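Local structure of desmoplakin (3R6N) at residues A[377-391]-A[434-448]. The protein probably helps to link intermediate filaments to the desmosome in cell adhesion, its plakin domain including a rigid array of spectrin repeats and an SH3 domain. Sequence-based numbering, arbitrary orientation.
Sequences MIDIEKIRAMTIAKL and QFTDAQKHYQTLVIQ
Ile383 and Ala438 meet where the C-terminal part of helix 340-384 lies beside helix 425-447, the CG2 branch of the isoleucine resting 4.0 Å from Ala438 CB. That methyl stands anti to the backbone N (chi1 -64° for CG1), which turns it onto the partner helix. Ile380, one turn earlier, adds its CD1 to the same methyl, 4.2 Å from Ala438 CB. The local axes approach to 9.6 Å at 34° between directions, so the helices run roughly parallel and splay moderately.

Beyond helix 340-384 the chain turns at Met386, and here the apolar core continues. Met386 bends at chi3 (-51°) and brings CE to the edge of the Tyr442 ring, in its plane, 3.4 Å from CD1. Leu445 then fits among three side chains: its CD1 lies 4.0 Å from Met386 CB, CD2 is 3.6 Å from Ile388 CG1, and CB faces Leu391 CD1. The His441 ring offers NE2 to Met386 O in a weak hydrogen bond of 3.4 Å, with Ile383 O also near its edge. This ties the turn loosely to the second helix.

The outer side is looser. The Arg384 guanidinium comes obliquely near His441 ND1 without a hydrogen bond between them, its NH2 6.0 Å from Asp437 OD2, an attraction that is probably modest at that range. Met377 crosses Gln434 at about a right angle, with CE nearest the amide, at Gln434 OE1, and at the far end Ile388 CD1 touches CB of exposed Gln448. Behind the core, helix 399-417 places Met400 and Ile403 against Tyr442 and stacks Tyr410 on Phe435; the three helices pack as a bundle, consistent with the spectrin-like repeat.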
loop_
_atom_site.group_PDB
_atom_site.type_symbol
_atom_site.label_atom_id
_atom_site.label_comp_id
_atom_site.label_asym_id
_atom_site.label_seq_id
_atom_site.Cartn_x
_atom_site.Cartn_y
_atom_site.Cartn_z
ATOM N N MET A 377 -18.499 -28.413 -55.028
ATOM C CA MET A 377 -19.542 -28.262 -56.034
ATOM C C MET A 377 -18.967 -27.836 -57.388
ATOM O O MET A 377 -19.462 -28.249 -58.434
ATOM C CB MET A 377 -20.613 -27.278 -55.559
ATOM C CG MET A 377 -21.210 -27.626 -54.199
ATOM S SD MET A 377 -22.067 -29.213 -54.163
ATOM C CE MET A 377 -23.632 -28.766 -54.911
ATOM N N ILE A 378 -17.922 -27.015 -57.366
ATOM C CA ILE A 378 -17.267 -26.599 -58.599
ATOM C C ILE A 378 -16.711 -27.817 -59.321
ATOM O O ILE A 378 -16.841 -27.946 -60.538
ATOM C CB ILE A 378 -16.111 -25.613 -58.340
ATOM C CG1 ILE A 378 -16.578 -24.435 -57.474
ATOM C CG2 ILE A 378 -15.519 -25.129 -59.659
ATOM C CD1 ILE A 378 -17.708 -23.630 -58.074
ATOM N N ASP A 379 -16.090 -28.715 -58.563
ATOM C CA ASP A 379 -15.543 -29.942 -59.129
ATOM C C ASP A 379 -16.645 -30.885 -59.614
ATOM O O ASP A 379 -16.474 -31.590 -60.611
ATOM C CB ASP A 379 -14.636 -30.653 -58.116
ATOM C CG ASP A 379 -13.188 -30.197 -58.206
ATOM O OD1 ASP A 379 -12.783 -29.698 -59.279
ATOM O OD2 ASP A 379 -12.453 -30.348 -57.206
ATOM N N ILE A 380 -17.773 -30.893 -58.906
ATOM C CA ILE A 380 -18.898 -31.750 -59.272
ATOM C C ILE A 380 -19.500 -31.321 -60.610
ATOM O O ILE A 380 -19.910 -32.159 -61.412
ATOM C CB ILE A 380 -20.002 -31.755 -58.188
ATOM C CG1 ILE A 380 -19.443 -32.213 -56.838
ATOM C CG2 ILE A 380 -21.159 -32.652 -58.605
ATOM C CD1 ILE A 380 -19.081 -33.675 -56.780
ATOM N N GLU A 381 -19.550 -30.017 -60.850
ATOM C CA GLU A 381 -20.067 -29.503 -62.111
ATOM C C GLU A 381 -19.119 -29.824 -63.262
ATOM O O GLU A 381 -19.558 -30.121 -64.373
ATOM C CB GLU A 381 -20.313 -27.997 -62.021
ATOM C CG GLU A 381 -21.464 -27.616 -61.104
ATOM C CD GLU A 381 -21.645 -26.115 -60.988
ATOM O OE1 GLU A 381 -20.762 -25.375 -61.473
ATOM O OE2 GLU A 381 -22.667 -25.677 -60.414
ATOM N N LYS A 382 -17.819 -29.767 -62.989
ATOM C CA LYS A 382 -16.815 -30.121 -63.985
ATOM C C LYS A 382 -16.972 -31.578 -64.410
ATOM O O LYS A 382 -16.960 -31.891 -65.602
ATOM C CB LYS A 382 -15.404 -29.878 -63.443
ATOM C CG LYS A 382 -15.058 -28.408 -63.219
ATOM C CD LYS A 382 -13.643 -28.237 -62.667
ATOM C CE LYS A 382 -12.587 -28.691 -63.668
ATOM N NZ LYS A 382 -11.198 -28.482 -63.164
ATOM N N ILE A 383 -17.128 -32.460 -63.426
ATOM C CA ILE A 383 -17.265 -33.894 -63.680
ATOM C C ILE A 383 -18.607 -34.234 -64.322
ATOM O O ILE A 383 -18.687 -35.076 -65.214
ATOM C CB ILE A 383 -17.116 -34.719 -62.385
ATOM C CG1 ILE A 383 -15.708 -34.572 -61.809
ATOM C CG2 ILE A 383 -17.425 -36.186 -62.650
ATOM C CD1 ILE A 383 -15.444 -35.473 -60.621
ATOM N N ARG A 384 -19.664 -33.581 -63.852
ATOM C CA ARG A 384 -20.999 -33.789 -64.396
ATOM C C ARG A 384 -21.057 -33.394 -65.871
ATOM O O ARG A 384 -21.641 -34.104 -66.686
ATOM C CB ARG A 384 -22.036 -33.008 -63.580
ATOM C CG ARG A 384 -23.401 -32.905 -64.241
ATOM C CD ARG A 384 -24.516 -33.357 -63.305
ATOM N NE ARG A 384 -24.439 -34.788 -63.021
ATOM C CZ ARG A 384 -24.909 -35.735 -63.828
ATOM N NH1 ARG A 384 -25.491 -35.405 -64.973
ATOM N NH2 ARG A 384 -24.795 -37.013 -63.492
ATOM N N ALA A 385 -20.436 -32.266 -66.207
ATOM C CA ALA A 385 -20.440 -31.756 -67.575
ATOM C C ALA A 385 -19.521 -32.542 -68.516
ATOM O O ALA A 385 -19.535 -32.321 -69.732
ATOM C CB ALA A 385 -20.080 -30.274 -67.591
ATOM N N MET A 386 -18.722 -33.448 -67.955
ATOM C CA MET A 386 -17.804 -34.258 -68.752
ATOM C C MET A 386 -18.529 -35.225 -69.679
ATOM O O MET A 386 -19.316 -36.067 -69.229
ATOM C CB MET A 386 -16.827 -35.033 -67.859
ATOM C CG MET A 386 -15.775 -34.181 -67.161
ATOM S SD MET A 386 -14.406 -35.172 -66.522
ATOM C CE MET A 386 -15.297 -36.430 -65.612
ATOM N N THR A 387 -18.251 -35.090 -70.975
ATOM C CA THR A 387 -18.750 -35.999 -72.003
ATOM C C THR A 387 -17.566 -36.756 -72.588
ATOM O O THR A 387 -16.426 -36.304 -72.481
ATOM C CB THR A 387 -19.350 -35.203 -73.188
ATOM O OG1 THR A 387 -20.088 -34.084 -72.683
ATOM C CG2 THR A 387 -20.268 -36.092 -74.016
ATOM N N ILE A 388 -17.822 -37.906 -73.198
ATOM C CA ILE A 388 -16.753 -38.678 -73.820
ATOM C C ILE A 388 -16.072 -37.910 -74.950
ATOM O O ILE A 388 -14.848 -37.907 -75.062
ATOM C CB ILE A 388 -17.277 -40.026 -74.363
ATOM C CG1 ILE A 388 -17.815 -40.881 -73.217
ATOM C CG2 ILE A 388 -16.166 -40.766 -75.085
ATOM C CD1 ILE A 388 -18.225 -42.274 -73.636
ATOM N N ALA A 389 -16.879 -37.259 -75.780
ATOM C CA ALA A 389 -16.366 -36.451 -76.875
ATOM C C ALA A 389 -15.529 -35.288 -76.351
ATOM O O ALA A 389 -14.481 -34.962 -76.908
ATOM C CB ALA A 389 -17.508 -35.942 -77.731
ATOM N N LYS A 390 -16.003 -34.661 -75.279
ATOM C CA LYS A 390 -15.330 -33.498 -74.714
ATOM C C LYS A 390 -13.969 -33.875 -74.129
ATOM O O LYS A 390 -13.054 -33.052 -74.076
ATOM C CB LYS A 390 -16.214 -32.840 -73.649
ATOM C CG LYS A 390 -15.630 -31.577 -73.025
ATOM C CD LYS A 390 -16.516 -31.056 -71.895
ATOM C CE LYS A 390 -15.843 -29.931 -71.117
ATOM N NZ LYS A 390 -16.681 -29.460 -69.976
ATOM N N LEU A 391 -13.843 -35.129 -73.702
ATOM C CA LEU A 391 -12.623 -35.622 -73.063
ATOM C C LEU A 391 -11.443 -35.673 -74.025
ATOM O O LEU A 391 -10.339 -35.234 -73.698
ATOM C CB LEU A 391 -12.852 -37.021 -72.482
ATOM C CG LEU A 391 -13.563 -37.152 -71.135
ATOM C CD1 LEU A 391 -13.911 -38.606 -70.859
ATOM C CD2 LEU A 391 -12.699 -36.584 -70.020
ATOM N N GLN A 434 -24.346 -36.828 -54.309
ATOM C CA GLN A 434 -23.832 -36.123 -55.477
ATOM C C GLN A 434 -22.413 -36.585 -55.782
ATOM O O GLN A 434 -22.040 -36.766 -56.941
ATOM C CB GLN A 434 -23.853 -34.612 -55.249
ATOM C CG GLN A 434 -25.216 -34.068 -54.875
ATOM C CD GLN A 434 -25.260 -32.555 -54.886
ATOM O OE1 GLN A 434 -24.926 -31.923 -55.890
ATOM N NE2 GLN A 434 -25.670 -31.963 -53.768
ATOM N N PHE A 435 -21.632 -36.774 -54.722
ATOM C CA PHE A 435 -20.250 -37.230 -54.832
ATOM C C PHE A 435 -20.174 -38.649 -55.383
ATOM O O PHE A 435 -19.478 -38.910 -56.364
ATOM C CB PHE A 435 -19.569 -37.162 -53.463
ATOM C CG PHE A 435 -18.203 -37.793 -53.425
ATOM C CD1 PHE A 435 -17.089 -37.095 -53.860
ATOM C CD2 PHE A 435 -18.033 -39.080 -52.940
ATOM C CE1 PHE A 435 -15.834 -37.673 -53.820
ATOM C CE2 PHE A 435 -16.782 -39.661 -52.898
ATOM C CZ PHE A 435 -15.681 -38.958 -53.339
ATOM N N THR A 436 -20.895 -39.564 -54.742
ATOM C CA THR A 436 -20.880 -40.962 -55.147
ATOM C C THR A 436 -21.388 -41.126 -56.582
ATOM O O THR A 436 -20.903 -41.980 -57.325
ATOM C CB THR A 436 -21.688 -41.847 -54.168
ATOM O OG1 THR A 436 -21.458 -43.230 -54.463
ATOM C CG2 THR A 436 -23.174 -41.546 -54.260
ATOM N N ASP A 437 -22.354 -40.295 -56.972
ATOM C CA ASP A 437 -22.856 -40.294 -58.343
ATOM C C ASP A 437 -21.744 -39.896 -59.301
ATOM O O ASP A 437 -21.355 -40.673 -60.174
ATOM C CB ASP A 437 -24.031 -39.326 -58.497
ATOM C CG ASP A 437 -25.323 -39.868 -57.910
ATOM O OD1 ASP A 437 -25.271 -40.854 -57.144
ATOM O OD2 ASP A 437 -26.393 -39.299 -58.211
ATOM N N ALA A 438 -21.234 -38.680 -59.125
ATOM C CA ALA A 438 -20.162 -38.157 -59.963
ATOM C C ALA A 438 -18.955 -39.087 -59.969
ATOM O O ALA A 438 -18.212 -39.145 -60.948
ATOM C CB ALA A 438 -19.757 -36.770 -59.498
ATOM N N GLN A 439 -18.761 -39.811 -58.872
ATOM C CA GLN A 439 -17.675 -40.778 -58.794
ATOM C C GLN A 439 -17.830 -41.853 -59.859
ATOM O O GLN A 439 -16.880 -42.172 -60.571
ATOM C CB GLN A 439 -17.615 -41.419 -57.411
ATOM C CG GLN A 439 -16.489 -40.893 -56.542
ATOM C CD GLN A 439 -16.291 -41.723 -55.290
ATOM O OE1 GLN A 439 -17.251 -42.235 -54.713
ATOM N NE2 GLN A 439 -15.039 -41.867 -54.867
ATOM N N LYS A 440 -19.032 -42.407 -59.970
ATOM C CA LYS A 440 -19.286 -43.454 -60.951
ATOM C C LYS A 440 -19.515 -42.903 -62.355
ATOM O O LYS A 440 -19.225 -43.578 -63.341
ATOM C CB LYS A 440 -20.445 -44.351 -60.510
ATOM C CG LYS A 440 -20.107 -45.225 -59.314
ATOM C CD LYS A 440 -21.025 -46.431 -59.215
ATOM C CE LYS A 440 -20.535 -47.404 -58.153
ATOM N NZ LYS A 440 -21.326 -48.664 -58.148
ATOM N N HIS A 441 -20.028 -41.679 -62.450
ATOM C CA HIS A 441 -20.193 -41.039 -63.751
ATOM C C HIS A 441 -18.832 -40.887 -64.412
ATOM O O HIS A 441 -18.727 -40.794 -65.634
ATOM C CB HIS A 441 -20.865 -39.671 -63.618
ATOM C CG HIS A 441 -20.996 -38.934 -64.917
ATOM N ND1 HIS A 441 -21.974 -39.227 -65.845
ATOM C CD2 HIS A 441 -20.268 -37.922 -65.446
ATOM C CE1 HIS A 441 -21.845 -38.424 -66.886
ATOM N NE2 HIS A 441 -20.818 -37.622 -66.670
ATOM N N TYR A 442 -17.791 -40.866 -63.585
ATOM C CA TYR A 442 -16.425 -40.746 -64.072
ATOM C C TYR A 442 -15.886 -42.091 -64.539
ATOM O O TYR A 442 -15.351 -42.199 -65.641
ATOM C CB TYR A 442 -15.515 -40.164 -62.987
ATOM C CG TYR A 442 -14.065 -40.049 -63.403
ATOM C CD1 TYR A 442 -13.645 -39.032 -64.251
ATOM C CD2 TYR A 442 -13.116 -40.955 -62.945
ATOM C CE1 TYR A 442 -12.321 -38.922 -64.633
ATOM C CE2 TYR A 442 -11.788 -40.850 -63.321
ATOM C CZ TYR A 442 -11.398 -39.833 -64.167
ATOM O OH TYR A 442 -10.081 -39.726 -64.548
ATOM N N GLN A 443 -16.025 -43.116 -63.702
ATOM C CA GLN A 443 -15.533 -44.444 -64.055
ATOM C C GLN A 443 -16.362 -45.058 -65.181
ATOM O O GLN A 443 -16.016 -46.107 -65.726
ATOM C CB GLN A 443 -15.497 -45.368 -62.835
ATOM C CG GLN A 443 -14.802 -46.698 -63.102
ATOM C CD GLN A 443 -14.368 -47.400 -61.833
ATOM O OE1 GLN A 443 -14.135 -46.761 -60.805
ATOM N NE2 GLN A 443 -14.252 -48.722 -61.897
ATOM N N THR A 444 -17.460 -44.396 -65.526
ATOM C CA THR A 444 -18.225 -44.770 -66.704
ATOM C C THR A 444 -17.482 -44.291 -67.941
ATOM O O THR A 444 -17.525 -44.928 -68.991
ATOM C CB THR A 444 -19.628 -44.149 -66.688
ATOM O OG1 THR A 444 -20.390 -44.724 -65.621
ATOM C CG2 THR A 444 -20.338 -44.410 -68.006
ATOM N N LEU A 445 -16.789 -43.167 -67.803
ATOM C CA LEU A 445 -16.027 -42.591 -68.901
ATOM C C LEU A 445 -14.575 -43.072 -68.878
ATOM O O LEU A 445 -13.824 -42.845 -69.826
ATOM C CB LEU A 445 -16.080 -41.063 -68.836
ATOM C CG LEU A 445 -17.468 -40.448 -68.632
ATOM C CD1 LEU A 445 -17.383 -38.930 -68.609
ATOM C CD2 LEU A 445 -18.430 -40.918 -69.710
ATOM N N VAL A 446 -14.186 -43.735 -67.793
ATOM C CA VAL A 446 -12.834 -44.270 -67.660
ATOM C C VAL A 446 -12.708 -45.592 -68.404
ATOM O O VAL A 446 -11.631 -45.954 -68.886
ATOM C CB VAL A 446 -12.458 -44.494 -66.183
ATOM C CG1 VAL A 446 -11.123 -45.215 -66.071
ATOM C CG2 VAL A 446 -12.414 -43.174 -65.447
ATOM N N ILE A 447 -13.825 -46.308 -68.491
ATOM C CA ILE A 447 -13.871 -47.600 -69.162
ATOM C C ILE A 447 -14.157 -47.437 -70.655
ATOM O O ILE A 447 -13.804 -48.298 -71.461
ATOM C CB ILE A 447 -14.943 -48.518 -68.535
ATOM C CG1 ILE A 447 -14.775 -48.583 -67.013
ATOM C CG2 ILE A 447 -14.884 -49.909 -69.145
ATOM C CD1 ILE A 447 -13.467 -49.197 -66.560
ATOM N N GLN A 448 -14.791 -46.324 -71.019
ATOM C CA GLN A 448 -15.189 -46.085 -72.404
ATOM C C GLN A 448 -14.037 -45.619 -73.292
ATOM O O GLN A 448 -14.144 -45.651 -74.517
ATOM C CB GLN A 448 -16.330 -45.066 -72.474
ATOM C CG GLN A 448 -17.593 -45.469 -71.728
ATOM C CD GLN A 448 -18.214 -46.748 -72.251
ATOM O OE1 GLN A 448 -18.139 -47.049 -73.443
ATOM N NE2 GLN A 448 -18.836 -47.511 -71.356
#